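Local coordinates for protein UTP-glucose-1-phosphate uridylyltransferase 2 (Trypanosoma brucei, PDB 3GUE) that probably catalyses the transfer of a uridylyl group from UTP to glucose 1-phosphate, giving UDP-glucose and diphosphate, at residues N93-K96 with S97-Q100; V277-S281 with A282-K286; V367-R371 with F372-K376. All coordinates share one frame; numbering follows the deposited sequence.

All three contacts are local, each within one unbroken stretch of chain and tightened by a turn of 3-10 type, and all are partly buried around one UDP-glucose site. Contact 1 lies between strands 77-83 and 100-102 and is mainly backbone and apolar, with a sulfate near its start. Contact 2 finishes strand 275-280 and is amide and carboxylate chemistry, directed at the sugar. Contact 3, in the loop before helix 378-385, combines arginine, aromatic and lysine groups. Contacts 1 and 2 stand on opposite sides of the chain's centre. Contact 3 touches contact 1 through Lys96, and it shares the ligand with contact 2, their nearest atoms about 8 Å apart.

Contact 1: residues N93-K96 with S97-Q100; sequences NGPK and SLLQ. With SO4 (sulfate ion), chain F.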
ATOM      1  N   ASN A  93      -5.386  -3.395  14.446  1.00 32.14           N
ATOM      2  CA  ASN A  93      -5.098  -2.091  15.052  1.00 33.05           C
ATOM      3  C   ASN A  93      -3.601  -1.820  15.179  1.00 31.95           C
ATOM      4  O   ASN A  93      -3.086  -1.467  16.244  1.00 32.20           O
ATOM      5  CB  ASN A  93      -5.852  -1.898  16.373  1.00 32.78           C
ATOM      6  CG  ASN A  93      -5.914  -0.426  16.796  1.00 35.60           C
ATOM      7  OD1 ASN A  93      -6.075   0.468  15.954  1.00 37.00           O
ATOM      8  ND2 ASN A  93      -5.768  -0.170  18.102  1.00 36.57           N
ATOM      9  N   GLY A  94      -2.904  -2.003  14.066  1.00 31.70           N
ATOM     10  CA  GLY A  94      -1.449  -1.988  14.089  1.00 30.28           C
ATOM     11  C   GLY A  94      -0.879  -2.541  12.804  1.00 28.80           C
ATOM     12  O   GLY A  94      -1.604  -2.672  11.828  1.00 28.82           O
ATOM     13  N   PRO A  95       0.427  -2.865  12.812  1.00 27.87           N
ATOM     14  CA  PRO A  95       1.154  -3.171  11.584  1.00 26.60           C
ATOM     15  C   PRO A  95       0.786  -4.505  10.918  1.00 25.97           C
ATOM     16  O   PRO A  95       1.034  -5.579  11.476  1.00 23.78           O
ATOM     17  CB  PRO A  95       2.627  -3.129  12.026  1.00 26.84           C
ATOM     18  CG  PRO A  95       2.611  -3.424  13.493  1.00 26.14           C
ATOM     19  CD  PRO A  95       1.282  -2.954  14.015  1.00 27.10           C
ATOM     20  N   LYS A  96       0.222  -4.416   9.703  1.00 25.34           N
ATOM     21  CA  LYS A  96      -0.037  -5.599   8.863  1.00 24.91           C
ATOM     22  C   LYS A  96       1.248  -6.365   8.522  1.00 24.07           C
ATOM     23  O   LYS A  96       1.193  -7.533   8.254  1.00 23.57           O
ATOM     24  CB  LYS A  96      -0.758  -5.188   7.576  1.00 25.63           C
ATOM     25  CG  LYS A  96      -1.157  -6.332   6.661  1.00 28.31           C
ATOM     26  CD  LYS A  96      -1.554  -5.783   5.303  1.00 30.67           C
ATOM     27  CE  LYS A  96      -2.923  -5.102   5.376  1.00 33.34           C
ATOM     28  NZ  LYS A  96      -3.152  -4.139   4.251  1.00 36.06           N
ATOM     29  N   SER A  97       2.396  -5.706   8.559  1.00 23.80           N
ATOM     30  CA  SER A  97       3.673  -6.373   8.273  1.00 23.75           C
ATOM     31  C   SER A  97       4.033  -7.490   9.282  1.00 23.96           C
ATOM     32  O   SER A  97       4.851  -8.350   8.977  1.00 24.01           O
ATOM     33  CB  SER A  97       4.832  -5.340   8.150  1.00 23.48           C
ATOM     34  OG  SER A  97       5.157  -4.734   9.411  1.00 24.83           O
ATOM     35  N   LEU A  98       3.441  -7.446  10.482  1.00 23.23           N
ATOM     36  CA  LEU A  98       3.680  -8.446  11.521  1.00 23.58           C
ATOM     37  C   LEU A  98       2.758  -9.651  11.327  1.00 23.63           C
ATOM     38  O   LEU A  98       2.763 -10.607  12.118  1.00 23.82           O
ATOM     39  CB  LEU A  98       3.530  -7.814  12.910  1.00 22.25           C
ATOM     40  CG  LEU A  98       4.558  -6.698  13.180  1.00 23.15           C
ATOM     41  CD1 LEU A  98       4.443  -6.205  14.614  1.00 23.20           C
ATOM     42  CD2 LEU A  98       5.973  -7.160  12.867  1.00 23.20           C
ATOM     43  N   LEU A  99       1.964  -9.604  10.259  1.00 24.85           N
ATOM     44  CA  LEU A  99       1.160 -10.772   9.867  1.00 25.99           C
ATOM     45  C   LEU A  99       2.024 -11.935   9.325  1.00 25.99           C
ATOM     46  O   LEU A  99       2.953 -11.706   8.559  1.00 24.71           O
ATOM     47  CB  LEU A  99       0.095 -10.376   8.849  1.00 26.31           C
ATOM     48  CG  LEU A  99      -1.345 -10.178   9.341  1.00 27.67           C
ATOM     49  CD1 LEU A  99      -1.417  -9.272  10.561  1.00 29.35           C
ATOM     50  CD2 LEU A  99      -2.199  -9.629   8.183  1.00 26.23           C
ATOM     51  N   GLN A 100       1.700 -13.166   9.728  1.00 25.54           N
ATOM     52  CA  GLN A 100       2.422 -14.343   9.228  1.00 27.26           C
ATOM     53  C   GLN A 100       2.071 -14.545   7.760  1.00 27.24           C
ATOM     54  O   GLN A 100       0.902 -14.393   7.354  1.00 27.26           O
ATOM     55  CB  GLN A 100       2.118 -15.630  10.037  1.00 26.59           C
ATOM     56  CG  GLN A 100       2.644 -15.661  11.501  1.00 27.99           C
ATOM     57  CD  GLN A 100       2.485 -17.032  12.243  1.00 29.18           C
ATOM     58  OE1 GLN A 100       1.383 -17.617  12.322  1.00 30.25           O
ATOM     59  NE2 GLN A 100       3.595 -17.520  12.823  1.00 31.07           N
TER
HETATM   60  S   SO4 F 487      -2.247  -6.074  14.509  1.00 56.79           S
HETATM   61  O1  SO4 F 487      -3.526  -6.143  15.229  1.00 52.83           O
HETATM   62  O2  SO4 F 487      -1.849  -7.397  13.992  1.00 56.12           O
HETATM   63  O3  SO4 F 487      -2.371  -5.215  13.341  1.00 57.27           O
HETATM   64  O4  SO4 F 487      -1.205  -5.541  15.392  1.00 54.99           O
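Pro95 and Leu98 meet through their apolar ends, the proline CG lying 3.5 Å from Leu98 CD1. The backbone alongside makes two successive 3-10 turns: Leu98 N bonds to Pro95 O at 3.2 Å, and Leu99 N bonds to Lys96 O at 3.0 Å. Both donors stand above the plane of the carbonyl they use. The second turn also draws Leu99 CB to within 3.1 Å of Lys96 O, while Leu99 CD2 rests 3.8 Å from Lys96 CG. Lys96 starts with CG anti to its own N (chi1 -176°), which takes the aliphatic chain past that leucine before a bend at chi3 redirects it; NZ then bonds to the carbonyl of Val375. Ser97 is buried, and its OG is held by Asn83 of the ligand site.

The other side is looser. Toward the exposed Asn93 the packing gives way to a sulfate, probably from the crystallisation liquor, which is touched by a weak bond from Asn93 N to its O1 at 3.4 Å. Leu98 is partly exposed, although Glu139 and Phe143 of helix 137-143 pack against it. The Gly-Pro-Lys sequence closes the glycine-rich loop that follows strand 77-83, the nucleotide-binding loop of GT-A-type uridylyltransferases, where Lys96 is predicted to bind UTP.

Contact 2: residues V277-S281 with A282-K286; sequences VLRES and AQCPK. With UPG (uridine-5'-diphosphate-glucose), chain C.
With chi1 of -73° Gln283 sends CG away from its carbonyl carbon, and the extended chain beyond carries the carboxamide back to Glu280, whose own chi1 of -65° and bend at chi2 turn its carboxylate the other way, to the sugar. The motif is a 3-10 turn closing an edge strand, 275-280, of a small antiparallel sheet in this GT-A-type enzyme.

The amide oxygen does the work at the junction. Gln283 OE1 accepts Glu280 N at 2.8 Å, in the carbonyl plane and along a nearly straight N-H line (175°), so a side chain takes up a backbone donor at the strand's end. In return Gln283 N reaches Glu280 O at 3.0 Å, from above the carbonyl plane; the two residues thus hold each other by two bonds. One residue further on, Cys284 N repeats the turn to Ser281 O at 3.2 Å. The amide nitrogen NE2 of Gln283 has a water at 3.0 Å.

Beside the glutamine, Arg279 runs past in the opposite direction, its CG 4.1 Å from Gln283 CB. Cys284 SG lies over one face of the Arg279 guanidinium, which is held by a salt bridge to Glu49 and by bonds to His258 and Ile47 O.

Gln283 thus probably serves as a second-shell residue, helping to set the main chain from which the ligand-binding carboxylate of Glu280 springs. That group straddles neighbouring hydroxyls of the glucose: O2' donates to Glu280 OE1 and O3' to Glu280 OE2, both bonds 2.5 Å long.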
ATOM      1  N   VAL A 277      -2.809  11.478 -13.921  1.00 28.56           N
ATOM      2  CA  VAL A 277      -3.523  11.528 -12.652  1.00 28.05           C
ATOM      3  C   VAL A 277      -3.601  10.121 -12.057  1.00 27.59           C
ATOM      4  O   VAL A 277      -3.683   9.122 -12.778  1.00 27.85           O
ATOM      5  CB  VAL A 277      -4.965  12.200 -12.715  1.00 28.02           C
ATOM      6  CG1 VAL A 277      -5.075  13.283 -13.809  1.00 27.66           C
ATOM      7  CG2 VAL A 277      -6.073  11.167 -12.864  1.00 27.84           C
ATOM      8  N   LEU A 278      -3.564  10.054 -10.738  1.00 27.12           N
ATOM      9  CA  LEU A 278      -3.741   8.798 -10.032  1.00 25.75           C
ATOM     10  C   LEU A 278      -5.127   8.860  -9.409  1.00 25.56           C
ATOM     11  O   LEU A 278      -5.463   9.823  -8.698  1.00 25.86           O
ATOM     12  CB  LEU A 278      -2.633   8.622  -8.990  1.00 26.20           C
ATOM     13  CG  LEU A 278      -2.646   7.430  -8.025  1.00 24.23           C
ATOM     14  CD1 LEU A 278      -2.426   6.126  -8.762  1.00 25.74           C
ATOM     15  CD2 LEU A 278      -1.520   7.646  -6.957  1.00 26.54           C
ATOM     16  N   ARG A 279      -5.991   7.917  -9.755  1.00 24.90           N
ATOM     17  CA  ARG A 279      -7.277   7.845  -9.056  1.00 24.83           C
ATOM     18  C   ARG A 279      -7.298   6.654  -8.092  1.00 24.74           C
ATOM     19  O   ARG A 279      -7.341   5.495  -8.532  1.00 24.83           O
ATOM     20  CB  ARG A 279      -8.444   7.782 -10.005  1.00 25.18           C
ATOM     21  CG  ARG A 279      -9.781   7.843  -9.266  1.00 25.12           C
ATOM     22  CD  ARG A 279     -10.957   7.933 -10.155  1.00 26.06           C
ATOM     23  NE  ARG A 279     -11.059   6.853 -11.139  1.00 25.71           N
ATOM     24  CZ  ARG A 279     -12.086   6.718 -11.963  1.00 25.51           C
ATOM     25  NH1 ARG A 279     -13.091   7.579 -11.890  1.00 27.04           N
ATOM     26  NH2 ARG A 279     -12.116   5.730 -12.853  1.00 25.70           N
ATOM     27  N   GLU A 280      -7.239   6.963  -6.790  1.00 24.39           N
ATOM     28  CA  GLU A 280      -7.311   5.958  -5.711  1.00 23.64           C
ATOM     29  C   GLU A 280      -8.745   5.499  -5.472  1.00 24.01           C
ATOM     30  O   GLU A 280      -9.687   6.166  -5.888  1.00 23.16           O
ATOM     31  CB  GLU A 280      -6.753   6.521  -4.418  1.00 24.09           C
ATOM     32  CG  GLU A 280      -5.253   6.851  -4.428  1.00 25.10           C
ATOM     33  CD  GLU A 280      -4.371   5.620  -4.499  1.00 23.72           C
ATOM     34  OE1 GLU A 280      -4.219   4.887  -3.500  1.00 25.23           O
ATOM     35  OE2 GLU A 280      -3.806   5.403  -5.559  1.00 26.91           O
ATOM     36  N   SER A 281      -8.903   4.372  -4.784  1.00 23.61           N
ATOM     37  CA  SER A 281     -10.227   3.912  -4.338  1.00 24.02           C
ATOM     38  C   SER A 281     -11.043   5.002  -3.623  1.00 23.36           C
ATOM     39  O   SER A 281     -12.234   5.191  -3.910  1.00 22.77           O
ATOM     40  CB  SER A 281     -10.063   2.712  -3.406  1.00 24.94           C
ATOM     41  OG  SER A 281      -9.744   1.547  -4.128  1.00 24.54           O
ATOM     42  N   ALA A 282     -10.394   5.700  -2.696  1.00 23.14           N
ATOM     43  CA  ALA A 282     -11.017   6.759  -1.909  1.00 23.74           C
ATOM     44  C   ALA A 282     -11.397   8.015  -2.717  1.00 24.17           C
ATOM     45  O   ALA A 282     -12.112   8.889  -2.216  1.00 24.59           O
ATOM     46  CB  ALA A 282     -10.113   7.140  -0.769  1.00 24.04           C
ATOM     47  N   GLN A 283     -10.930   8.092  -3.958  1.00 24.21           N
ATOM     48  CA  GLN A 283     -11.197   9.244  -4.836  1.00 25.33           C
ATOM     49  C   GLN A 283     -12.279   8.908  -5.850  1.00 25.87           C
ATOM     50  O   GLN A 283     -12.644   9.731  -6.686  1.00 26.19           O
ATOM     51  CB  GLN A 283      -9.914   9.681  -5.549  1.00 25.01           C
ATOM     52  CG  GLN A 283      -8.916  10.399  -4.658  1.00 24.80           C
ATOM     53  CD  GLN A 283      -7.568  10.585  -5.329  1.00 25.79           C
ATOM     54  OE1 GLN A 283      -7.027   9.640  -5.924  1.00 25.92           O
ATOM     55  NE2 GLN A 283      -6.996  11.802  -5.223  1.00 23.80           N
ATOM     56  N   CYS A 284     -12.794   7.686  -5.781  1.00 26.75           N
ATOM     57  CA  CYS A 284     -13.770   7.242  -6.753  1.00 26.73           C
ATOM     58  C   CYS A 284     -15.178   7.346  -6.187  1.00 26.80           C
ATOM     59  O   CYS A 284     -15.509   6.665  -5.212  1.00 25.65           O
ATOM     60  CB  CYS A 284     -13.457   5.828  -7.288  1.00 27.16           C
ATOM     61  SG  CYS A 284     -14.654   5.247  -8.517  1.00 28.11           S
ATOM     62  N   PRO A 285     -16.010   8.219  -6.792  1.00 27.29           N
ATOM     63  CA  PRO A 285     -17.393   8.402  -6.366  1.00 27.22           C
ATOM     64  C   PRO A 285     -18.185   7.132  -6.564  1.00 27.30           C
ATOM     65  O   PRO A 285     -17.962   6.405  -7.535  1.00 26.68           O
ATOM     66  CB  PRO A 285     -17.919   9.482  -7.315  1.00 27.33           C
ATOM     67  CG  PRO A 285     -16.727  10.107  -7.883  1.00 27.61           C
ATOM     68  CD  PRO A 285     -15.688   9.076  -7.947  1.00 27.17           C
ATOM     69  N   LYS A 286     -19.108   6.877  -5.642  1.00 27.82           N
ATOM     70  CA  LYS A 286     -19.947   5.680  -5.667  1.00 28.51           C
ATOM     71  C   LYS A 286     -20.500   5.333  -7.078  1.00 28.41           C
ATOM     72  O   LYS A 286     -20.355   4.202  -7.538  1.00 28.48           O
ATOM     73  CB  LYS A 286     -21.058   5.831  -4.613  1.00 28.82           C
ATOM     74  CG  LYS A 286     -22.040   4.687  -4.514  1.00 29.76           C
ATOM     75  CD  LYS A 286     -23.257   5.099  -3.697  1.00 29.19           C
ATOM     76  CE  LYS A 286     -24.542   4.606  -4.342  1.00 30.07           C
ATOM     77  NZ  LYS A 286     -25.620   4.335  -3.353  1.00 29.94           N
TER
HETATM   78  N1  UPG C 484       0.873   3.429   4.879  1.00 21.25           N
HETATM   79  C2  UPG C 484       1.726   4.307   5.579  1.00 21.84           C
HETATM   80  N3  UPG C 484       1.166   5.469   6.080  1.00 23.09           N
HETATM   81  C4  UPG C 484      -0.160   5.796   5.923  1.00 23.06           C
HETATM   82  C5  UPG C 484      -1.010   4.940   5.212  1.00 23.85           C
HETATM   83  C6  UPG C 484      -0.506   3.756   4.682  1.00 22.35           C
HETATM   84  O2  UPG C 484       2.928   4.096   5.800  1.00 19.71           O
HETATM   85  O4  UPG C 484      -0.553   6.856   6.429  1.00 21.14           O
HETATM   86  C1C UPG C 484       1.428   2.158   4.311  1.00 20.87           C
HETATM   87  C2C UPG C 484       0.704   0.828   4.538  1.00 19.46           C
HETATM   88  O2C UPG C 484       1.031   0.281   5.823  1.00 17.26           O
HETATM   89  C3C UPG C 484       1.326  -0.003   3.419  1.00 19.19           C
HETATM   90  C4C UPG C 484       1.426   1.002   2.283  1.00 18.49           C
HETATM   91  O4C UPG C 484       1.408   2.326   2.882  1.00 16.57           O
HETATM   92  O3C UPG C 484       2.649  -0.377   3.799  1.00 20.36           O
HETATM   93  C5C UPG C 484       0.201   0.906   1.316  1.00 17.44           C
HETATM   94  O5C UPG C 484      -1.012   1.306   1.895  1.00 15.94           O
HETATM   95  PA  UPG C 484      -2.379   0.500   1.602  1.00 18.72           P
HETATM   96  O1A UPG C 484      -2.025  -0.935   1.795  1.00 20.56           O
HETATM   97  O2A UPG C 484      -3.517   1.068   2.335  1.00 20.57           O
HETATM   98  O3A UPG C 484      -2.567   0.743  -0.015  1.00 19.64           O
HETATM   99  PB  UPG C 484      -3.366   1.958  -0.745  1.00 21.38           P
HETATM  100  O1B UPG C 484      -2.854   3.230  -0.209  1.00 17.81           O
HETATM  101  O2B UPG C 484      -4.840   1.699  -0.764  1.00 17.01           O
HETATM  102  O3B UPG C 484      -2.890   1.683  -2.253  1.00 17.61           O
HETATM  103  C1' UPG C 484      -1.464   1.851  -2.590  1.00 17.06           C
HETATM  104  C2' UPG C 484      -1.337   2.916  -3.669  1.00 20.54           C
HETATM  105  C3' UPG C 484      -2.179   2.470  -4.858  1.00 20.13           C
HETATM  106  C4' UPG C 484      -1.638   1.127  -5.375  1.00 19.24           C
HETATM  107  C5' UPG C 484      -1.651   0.070  -4.242  1.00 20.96           C
HETATM  108  C6' UPG C 484      -0.844  -1.139  -4.636  1.00 20.78           C
HETATM  109  O2' UPG C 484      -1.809   4.193  -3.202  1.00 22.23           O
HETATM  110  O3' UPG C 484      -2.166   3.487  -5.844  1.00 17.24           O
HETATM  111  O4' UPG C 484      -2.409   0.666  -6.474  1.00 20.50           O
HETATM  112  O5' UPG C 484      -1.021   0.549  -3.023  1.00 19.65           O
HETATM  113  O6' UPG C 484      -1.175  -2.228  -3.770  1.00 20.23           O
HETATM  114  O   HOH W   1      -4.758  11.599  -7.181  1.00 28.78           O
HETATM  115  O   HOH W   2     -15.036   6.400  -2.587  1.00 27.66           O

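Contact 3: residues V367-R371 with F372-K376; sequences VPRER and FAPVK. With UPG (uridine-5'-diphosphate-glucose), chain C.
Arg369 is the first residue of 367-371 to meet the following half, and it does so twice. Its carbonyl O accepts Phe372 N at 3.1 Å, closing a turn of the 3-10 segment 369-371. Its side chain, bent at chi2 (103°), comes round so that the ring of Phe372 stands almost upright on the guanidinium: the planes are 79° apart, and CD2 lies 3.4 Å above one guanidinium face, offset toward its rim. The arginine therefore offers a face to the ring's edge, with NH1 close to the ring plane. A water ties the pair together as well, accepting from Arg369 NE at 2.7 Å and donating to Phe372 O at 2.6 Å. A salt bridge from NH2 to Asp253 keeps the guanidinium in place.

Arg371 completes the segment. Its N bonds to Pro368 O, and its extended side chain turns away to salt bridges with Asp228 and Glu245.

Beyond the turn, Pro374 CD sits 3.7 Å above the centre of one face of the Phe372 ring, while UDP-glucose O6' approaches the ring edge, 3.4 Å from CE1. Lys376 completes this wall of the pocket: NZ bonds to O1A of the ligand at 2.8 Å, to its O3A and O6' at 3.1 Å, and forms a salt bridge with Asp221.

The chemistry implies a division of labour: the arginine, water and proline probably help to steady the Phe372 ring beside the sugar, whereas the lysine, spanning sugar hydroxyl and diphosphate, probably offsets the negative charge of the phosphates.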
ATOM      1  N   VAL A 367       5.710  -2.919 -15.585  1.00 25.89           N
ATOM      2  CA  VAL A 367       6.675  -3.900 -15.095  1.00 25.48           C
ATOM      3  C   VAL A 367       5.977  -5.263 -15.022  1.00 25.91           C
ATOM      4  O   VAL A 367       4.729  -5.330 -15.002  1.00 24.58           O
ATOM      5  CB  VAL A 367       7.372  -3.475 -13.737  1.00 26.78           C
ATOM      6  CG1 VAL A 367       8.062  -2.107 -13.876  1.00 26.62           C
ATOM      7  CG2 VAL A 367       6.391  -3.508 -12.511  1.00 24.46           C
ATOM      8  N   PRO A 368       6.763  -6.358 -15.070  1.00 25.98           N
ATOM      9  CA  PRO A 368       6.146  -7.667 -14.932  1.00 26.52           C
ATOM     10  C   PRO A 368       5.421  -7.843 -13.569  1.00 27.16           C
ATOM     11  O   PRO A 368       5.832  -7.280 -12.556  1.00 25.98           O
ATOM     12  CB  PRO A 368       7.329  -8.634 -15.038  1.00 26.08           C
ATOM     13  CG  PRO A 368       8.423  -7.841 -15.696  1.00 26.23           C
ATOM     14  CD  PRO A 368       8.226  -6.442 -15.246  1.00 27.12           C
ATOM     15  N   ARG A 369       4.337  -8.612 -13.576  1.00 27.53           N
ATOM     16  CA  ARG A 369       3.611  -8.910 -12.352  1.00 27.69           C
ATOM     17  C   ARG A 369       4.495  -9.465 -11.242  1.00 26.62           C
ATOM     18  O   ARG A 369       4.115  -9.384 -10.097  1.00 26.08           O
ATOM     19  CB  ARG A 369       2.449  -9.884 -12.624  1.00 27.70           C
ATOM     20  CG  ARG A 369       1.479 -10.013 -11.458  1.00 28.79           C
ATOM     21  CD  ARG A 369       0.207  -9.228 -11.712  1.00 27.78           C
ATOM     22  NE  ARG A 369      -0.621  -9.083 -10.514  1.00 26.84           N
ATOM     23  CZ  ARG A 369      -1.395  -8.020 -10.270  1.00 24.33           C
ATOM     24  NH1 ARG A 369      -1.404  -7.001 -11.118  1.00 20.09           N
ATOM     25  NH2 ARG A 369      -2.107  -7.942  -9.159  1.00 21.54           N
ATOM     26  N   GLU A 370       5.679 -10.015 -11.532  1.00 27.06           N
ATOM     27  CA  GLU A 370       6.426 -10.627 -10.428  0.50 26.51           C
ATOM     28  C   GLU A 370       7.004  -9.583  -9.443  1.00 26.42           C
ATOM     29  O   GLU A 370       7.517  -9.934  -8.382  1.00 26.42           O
ATOM     30  CB  GLU A 370       7.438 -11.691 -10.910  0.50 26.80           C
ATOM     31  CG  GLU A 370       6.832 -12.750 -11.883  0.50 25.26           C
ATOM     32  CD  GLU A 370       5.853 -13.735 -11.232  0.50 23.63           C
ATOM     33  OE1 GLU A 370       6.319 -14.553 -10.411  0.50 23.84           O
ATOM     34  OE2 GLU A 370       4.631 -13.717 -11.567  0.50 21.85           O
ATOM     35  N   ARG A 371       6.846  -8.302  -9.767  1.00 25.76           N
ATOM     36  CA  ARG A 371       7.233  -7.225  -8.840  1.00 25.67           C
ATOM     37  C   ARG A 371       6.121  -6.695  -7.934  1.00 25.65           C
ATOM     38  O   ARG A 371       6.315  -5.692  -7.236  1.00 26.01           O
ATOM     39  CB  ARG A 371       7.844  -6.050  -9.610  1.00 26.01           C
ATOM     40  CG  ARG A 371       9.078  -6.431 -10.382  1.00 27.59           C
ATOM     41  CD  ARG A 371       9.817  -5.235 -10.863  1.00 28.76           C
ATOM     42  NE  ARG A 371      10.952  -5.669 -11.667  1.00 32.65           N
ATOM     43  CZ  ARG A 371      11.800  -4.850 -12.289  1.00 31.81           C
ATOM     44  NH1 ARG A 371      11.651  -3.534 -12.218  1.00 31.99           N
ATOM     45  NH2 ARG A 371      12.786  -5.367 -13.008  1.00 31.53           N
ATOM     46  N   PHE A 372       4.963  -7.347  -7.960  1.00 25.52           N
ATOM     47  CA  PHE A 372       3.760  -6.839  -7.309  1.00 25.83           C
ATOM     48  C   PHE A 372       2.910  -8.037  -6.808  1.00 25.56           C
ATOM     49  O   PHE A 372       2.281  -8.708  -7.601  1.00 24.80           O
ATOM     50  CB  PHE A 372       2.981  -5.946  -8.311  1.00 25.61           C
ATOM     51  CG  PHE A 372       1.716  -5.315  -7.755  1.00 26.74           C
ATOM     52  CD1 PHE A 372       1.762  -4.476  -6.639  1.00 24.63           C
ATOM     53  CD2 PHE A 372       0.491  -5.510  -8.389  1.00 25.35           C
ATOM     54  CE1 PHE A 372       0.605  -3.888  -6.142  1.00 27.11           C
ATOM     55  CE2 PHE A 372      -0.677  -4.913  -7.904  1.00 26.90           C
ATOM     56  CZ  PHE A 372      -0.623  -4.096  -6.782  1.00 24.79           C
ATOM     57  N   ALA A 373       2.986  -8.300  -5.492  1.00 26.35           N
ATOM     58  CA  ALA A 373       2.189  -9.278  -4.754  1.00 27.32           C
ATOM     59  C   ALA A 373       1.488  -8.532  -3.604  1.00 27.34           C
ATOM     60  O   ALA A 373       1.901  -8.651  -2.443  1.00 27.75           O
ATOM     61  CB  ALA A 373       3.076 -10.411  -4.186  1.00 26.24           C
ATOM     62  N   PRO A 374       0.436  -7.757  -3.926  1.00 26.95           N
ATOM     63  CA  PRO A 374      -0.168  -6.888  -2.913  1.00 26.40           C
ATOM     64  C   PRO A 374      -1.027  -7.678  -1.925  1.00 25.78           C
ATOM     65  O   PRO A 374      -1.646  -8.699  -2.298  1.00 24.97           O
ATOM     66  CB  PRO A 374      -1.103  -5.993  -3.745  1.00 25.61           C
ATOM     67  CG  PRO A 374      -1.559  -6.908  -4.863  1.00 26.73           C
ATOM     68  CD  PRO A 374      -0.268  -7.649  -5.226  1.00 27.73           C
ATOM     69  N   VAL A 375      -1.078  -7.187  -0.693  1.00 24.33           N
ATOM     70  CA  VAL A 375      -2.054  -7.665   0.307  1.00 23.48           C
ATOM     71  C   VAL A 375      -2.751  -6.456   0.915  1.00 24.33           C
ATOM     72  O   VAL A 375      -2.202  -5.816   1.830  1.00 23.51           O
ATOM     73  CB  VAL A 375      -1.381  -8.524   1.419  1.00 23.26           C
ATOM     74  CG1 VAL A 375      -2.419  -8.926   2.521  1.00 23.78           C
ATOM     75  CG2 VAL A 375      -0.707  -9.804   0.784  1.00 19.30           C
ATOM     76  N   LYS A 376      -3.937  -6.141   0.365  1.00 23.86           N
ATOM     77  CA  LYS A 376      -4.816  -5.081   0.854  1.00 23.82           C
ATOM     78  C   LYS A 376      -5.943  -5.689   1.682  1.00 24.51           C
ATOM     79  O   LYS A 376      -6.475  -5.048   2.609  1.00 24.68           O
ATOM     80  CB  LYS A 376      -5.475  -4.329  -0.320  1.00 23.42           C
ATOM     81  CG  LYS A 376      -4.576  -3.933  -1.451  1.00 22.70           C
ATOM     82  CD  LYS A 376      -3.705  -2.775  -1.051  1.00 23.56           C
ATOM     83  CE  LYS A 376      -2.300  -3.226  -0.727  1.00 23.14           C
ATOM     84  NZ  LYS A 376      -1.416  -2.033  -0.701  1.00 23.99           N
TER
HETATM   85  N1  UPG C 484       0.873   3.429   4.879  1.00 21.25           N
HETATM   86  C2  UPG C 484       1.726   4.307   5.579  1.00 21.84           C
HETATM   87  N3  UPG C 484       1.166   5.469   6.080  1.00 23.09           N
HETATM   88  C4  UPG C 484      -0.160   5.796   5.923  1.00 23.06           C
HETATM   89  C5  UPG C 484      -1.010   4.940   5.212  1.00 23.85           C
HETATM   90  C6  UPG C 484      -0.506   3.756   4.682  1.00 22.35           C
HETATM   91  O2  UPG C 484       2.928   4.096   5.800  1.00 19.71           O
HETATM   92  O4  UPG C 484      -0.553   6.856   6.429  1.00 21.14           O
HETATM   93  C1C UPG C 484       1.428   2.158   4.311  1.00 20.87           C
HETATM   94  C2C UPG C 484       0.704   0.828   4.538  1.00 19.46           C
HETATM   95  O2C UPG C 484       1.031   0.281   5.823  1.00 17.26           O
HETATM   96  C3C UPG C 484       1.326  -0.003   3.419  1.00 19.19           C
HETATM   97  C4C UPG C 484       1.426   1.002   2.283  1.00 18.49           C
HETATM   98  O4C UPG C 484       1.408   2.326   2.882  1.00 16.57           O
HETATM   99  O3C UPG C 484       2.649  -0.377   3.799  1.00 20.36           O
HETATM  100  C5C UPG C 484       0.201   0.906   1.316  1.00 17.44           C
HETATM  101  O5C UPG C 484      -1.012   1.306   1.895  1.00 15.94           O
HETATM  102  PA  UPG C 484      -2.379   0.500   1.602  1.00 18.72           P
HETATM  103  O1A UPG C 484      -2.025  -0.935   1.795  1.00 20.56           O
HETATM  104  O2A UPG C 484      -3.517   1.068   2.335  1.00 20.57           O
HETATM  105  O3A UPG C 484      -2.567   0.743  -0.015  1.00 19.64           O
HETATM  106  PB  UPG C 484      -3.366   1.958  -0.745  1.00 21.38           P
HETATM  107  O1B UPG C 484      -2.854   3.230  -0.209  1.00 17.81           O
HETATM  108  O2B UPG C 484      -4.840   1.699  -0.764  1.00 17.01           O
HETATM  109  O3B UPG C 484      -2.890   1.683  -2.253  1.00 17.61           O
HETATM  110  C1' UPG C 484      -1.464   1.851  -2.590  1.00 17.06           C
HETATM  111  C2' UPG C 484      -1.337   2.916  -3.669  1.00 20.54           C
HETATM  112  C3' UPG C 484      -2.179   2.470  -4.858  1.00 20.13           C
HETATM  113  C4' UPG C 484      -1.638   1.127  -5.375  1.00 19.24           C
HETATM  114  C5' UPG C 484      -1.651   0.070  -4.242  1.00 20.96           C
HETATM  115  C6' UPG C 484      -0.844  -1.139  -4.636  1.00 20.78           C
HETATM  116  O2' UPG C 484      -1.809   4.193  -3.202  1.00 22.23           O
HETATM  117  O3' UPG C 484      -2.166   3.487  -5.844  1.00 17.24           O
HETATM  118  O4' UPG C 484      -2.409   0.666  -6.474  1.00 20.50           O
HETATM  119  O5' UPG C 484      -1.021   0.549  -3.023  1.00 19.65           O
HETATM  120  O6' UPG C 484      -1.175  -2.228  -3.770  1.00 20.23           O
HETATM  121  O   HOH W   3       0.164 -10.176  -8.134  1.00 28.02           O